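Local coordinates for protein acetyltransferase (Agrobacterium tumefaciens str. C58, PDB 2G3A) that transfers the acetyl group of acetyl coenzyme A to acceptor substrates, preferring glucosamine 6-phosphate or dopamine, and releases CoA and the acetylated product, at residues W75-V83 with A93-E101. Residues are numbered along the deposited sequence; the frame is centred on the assembly and turned at random.
Sequences WLYVQLLFV and APKLLAMAE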
# COMPACT_ATOMS: atom_id res chain seq x y z
N TRP A 75 -11.03 -4.07 8.58
CA TRP A 75 -9.80 -4.86 8.38
C TRP A 75 -8.56 -4.15 8.87
O TRP A 75 -8.42 -2.94 8.70
CB TRP A 75 -9.62 -5.23 6.90
CG TRP A 75 -10.59 -6.31 6.46
CD1 TRP A 75 -11.93 -6.18 6.21
CD2 TRP A 75 -10.28 -7.70 6.25
NE1 TRP A 75 -12.48 -7.40 5.86
CE2 TRP A 75 -11.48 -8.34 5.86
CE3 TRP A 75 -9.10 -8.45 6.31
CZ2 TRP A 75 -11.53 -9.71 5.55
CZ3 TRP A 75 -9.15 -9.80 6.00
CH2 TRP A 75 -10.36 -10.42 5.63
N LEU A 76 -7.68 -4.93 9.51
CA LEU A 76 -6.33 -4.51 9.85
C LEU A 76 -5.37 -4.69 8.67
O LEU A 76 -5.32 -5.77 8.06
CB LEU A 76 -5.80 -5.31 11.05
CG LEU A 76 -4.30 -5.21 11.35
CD1 LEU A 76 -3.88 -3.82 11.80
CD2 LEU A 76 -3.87 -6.27 12.38
N TYR A 77 -4.66 -3.63 8.32
CA TYR A 77 -3.56 -3.71 7.35
C TYR A 77 -2.27 -3.47 8.12
O TYR A 77 -2.13 -2.44 8.81
CB TYR A 77 -3.69 -2.69 6.20
CG TYR A 77 -2.49 -2.75 5.24
CD1 TYR A 77 -2.11 -3.96 4.66
CD2 TYR A 77 -1.70 -1.61 4.96
CE1 TYR A 77 -1.00 -4.04 3.80
CE2 TYR A 77 -0.57 -1.69 4.09
CZ TYR A 77 -0.24 -2.92 3.52
OH TYR A 77 0.85 -3.06 2.66
N VAL A 78 -1.35 -4.42 8.03
CA VAL A 78 -0.01 -4.25 8.59
C VAL A 78 0.88 -3.74 7.46
O VAL A 78 1.10 -4.44 6.47
CB VAL A 78 0.55 -5.57 9.19
CG1 VAL A 78 2.02 -5.42 9.62
CG2 VAL A 78 -0.32 -6.04 10.37
N GLN A 79 1.37 -2.51 7.61
CA GLN A 79 2.18 -1.87 6.58
C GLN A 79 3.69 -2.14 6.72
O GLN A 79 4.38 -2.44 5.73
CB GLN A 79 1.94 -0.35 6.59
CG GLN A 79 2.65 0.40 5.47
CD GLN A 79 2.87 1.87 5.80
OE1 GLN A 79 2.18 2.44 6.66
NE2 GLN A 79 3.83 2.49 5.12
N LEU A 80 4.20 -2.02 7.95
CA LEU A 80 5.62 -2.24 8.18
C LEU A 80 5.79 -3.06 9.43
O LEU A 80 5.05 -2.88 10.39
CB LEU A 80 6.37 -0.91 8.39
CG LEU A 80 6.24 0.26 7.41
CD1 LEU A 80 6.79 1.53 8.07
CD2 LEU A 80 6.98 -0.01 6.12
N LEU A 81 6.80 -3.93 9.43
CA LEU A 81 7.18 -4.67 10.62
C LEU A 81 8.67 -4.86 10.59
O LEU A 81 9.20 -5.43 9.62
CB LEU A 81 6.49 -6.03 10.66
CG LEU A 81 6.45 -6.81 11.99
CD1 LEU A 81 5.32 -7.83 11.97
CD2 LEU A 81 7.79 -7.49 12.33
N PHE A 82 9.35 -4.38 11.63
CA PHE A 82 10.79 -4.54 11.75
C PHE A 82 11.19 -5.03 13.14
O PHE A 82 10.83 -4.45 14.17
CB PHE A 82 11.52 -3.23 11.41
CG PHE A 82 13.02 -3.34 11.53
CD1 PHE A 82 13.78 -3.87 10.49
CD2 PHE A 82 13.68 -2.92 12.68
CE1 PHE A 82 15.14 -3.98 10.59
CE2 PHE A 82 15.07 -3.04 12.80
CZ PHE A 82 15.80 -3.56 11.75
N VAL A 83 11.96 -6.12 13.16
CA VAL A 83 12.52 -6.63 14.40
C VAL A 83 14.02 -6.35 14.41
O VAL A 83 14.71 -6.71 13.46
CB VAL A 83 12.21 -8.15 14.56
CG1 VAL A 83 12.91 -8.71 15.79
CG2 VAL A 83 10.70 -8.38 14.65
N ALA A 93 8.41 -10.94 15.99
CA ALA A 93 7.49 -10.60 14.90
C ALA A 93 6.09 -11.20 15.18
O ALA A 93 5.09 -10.50 15.05
CB ALA A 93 8.05 -11.07 13.54
N PRO A 94 6.01 -12.50 15.54
CA PRO A 94 4.68 -13.00 15.95
C PRO A 94 4.04 -12.24 17.14
O PRO A 94 2.82 -12.09 17.18
CB PRO A 94 4.94 -14.47 16.29
CG PRO A 94 6.17 -14.83 15.48
CD PRO A 94 7.01 -13.59 15.55
N LYS A 95 4.86 -11.77 18.08
CA LYS A 95 4.36 -11.01 19.22
C LYS A 95 3.73 -9.70 18.76
O LYS A 95 2.68 -9.30 19.27
CB LYS A 95 5.46 -10.74 20.25
CG LYS A 95 5.01 -9.88 21.44
CD LYS A 95 6.05 -9.89 22.55
CE LYS A 95 5.54 -9.14 23.79
NZ LYS A 95 6.54 -9.23 24.89
N LEU A 96 4.40 -9.02 17.83
CA LEU A 96 3.88 -7.79 17.25
C LEU A 96 2.58 -8.05 16.51
O LEU A 96 1.62 -7.31 16.67
CB LEU A 96 4.91 -7.14 16.30
CG LEU A 96 6.19 -6.61 16.95
CD1 LEU A 96 7.24 -6.37 15.90
CD2 LEU A 96 5.93 -5.33 17.76
N LEU A 97 2.54 -9.14 15.73
CA LEU A 97 1.30 -9.51 15.03
C LEU A 97 0.16 -9.84 16.00
O LEU A 97 -1.00 -9.49 15.75
CB LEU A 97 1.55 -10.69 14.10
CG LEU A 97 2.48 -10.38 12.91
CD1 LEU A 97 2.86 -11.69 12.23
CD2 LEU A 97 1.80 -9.39 11.92
N ALA A 98 0.49 -10.53 17.09
CA ALA A 98 -0.50 -10.87 18.11
C ALA A 98 -1.04 -9.63 18.84
O ALA A 98 -2.25 -9.53 19.11
CB ALA A 98 0.09 -11.89 19.11
N MSE A 99 -0.16 -8.66 19.11
CA MSE A 99 -0.61 -7.41 19.74
C MSE A 99 -1.52 -6.59 18.82
O MSE A 99 -2.52 -6.02 19.26
CB MSE A 99 0.58 -6.57 20.18
CG MSE A 99 1.39 -7.21 21.29
SE MSE A 99 2.86 -6.05 21.79
CE MSE A 99 1.88 -4.41 22.30
N ALA A 100 -1.16 -6.55 17.53
CA ALA A 100 -1.97 -5.88 16.51
C ALA A 100 -3.33 -6.57 16.33
O ALA A 100 -4.36 -5.90 16.26
CB ALA A 100 -1.21 -5.82 15.18
N GLU A 101 -3.33 -7.90 16.26
CA GLU A 101 -4.59 -8.63 16.09
C GLU A 101 -5.52 -8.42 17.29
O GLU A 101 -6.73 -8.18 17.12
CB GLU A 101 -4.34 -10.12 15.88
CG GLU A 101 -5.65 -10.91 15.87
CD GLU A 101 -5.50 -12.31 15.31
OE1 GLU A 101 -4.46 -12.61 14.69
OE2 GLU A 101 -6.43 -13.11 15.47
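Val83 and Leu76 mark the two ends of a strand-on-helix packing in which strand 75-82 and the segment 93-101 of helix 92-106 run roughly antiparallel, at 140°, the axes of these segments coming within 9.3 Å. Val83 lies over the start of the helix segment, its CA 6.4 Å from that of Ala93, whereas Leu76 lies level with Glu101. The interface is apolar. Leu81 reaches between three helix side chains and divides its two methyls among them: CD2 meets both Ala93 CB and Leu96 CD1 at 3.8 Å, while CD1 rests against Leu97 CD2, 3.9 Å away, the side chains of Leu81 and Leu97 crossing nearly at a right angle. Two residues on, just past the strand's end, Val83 sets CG2 on the helix backbone, 3.7 Å from Ala93 N. Strand and helix form the first two elements of a beta-alpha-beta unit completed by strand 111-116, part of the GNAT fold; Leu81, Phe82 and Val83 probably bind CoA, as in relatives. A classic bulge at Gln79 and Leu80, opposite Val68, shifts the strand's alternation, and both Val78 and Leu81 point toward the helix. Val78 CG2 approaches Leu97 CD2 more loosely, at 4.3 Å. At the far end Leu76, its CG swung anti to the backbone N (chi1 167°), lays CD2 against Ala100 CB at 3.9 Å. The carboxylate of Glu101 turns elsewhere, to salt bridges with Arg105 and Lys150 and a hydrogen bond with Tyr128.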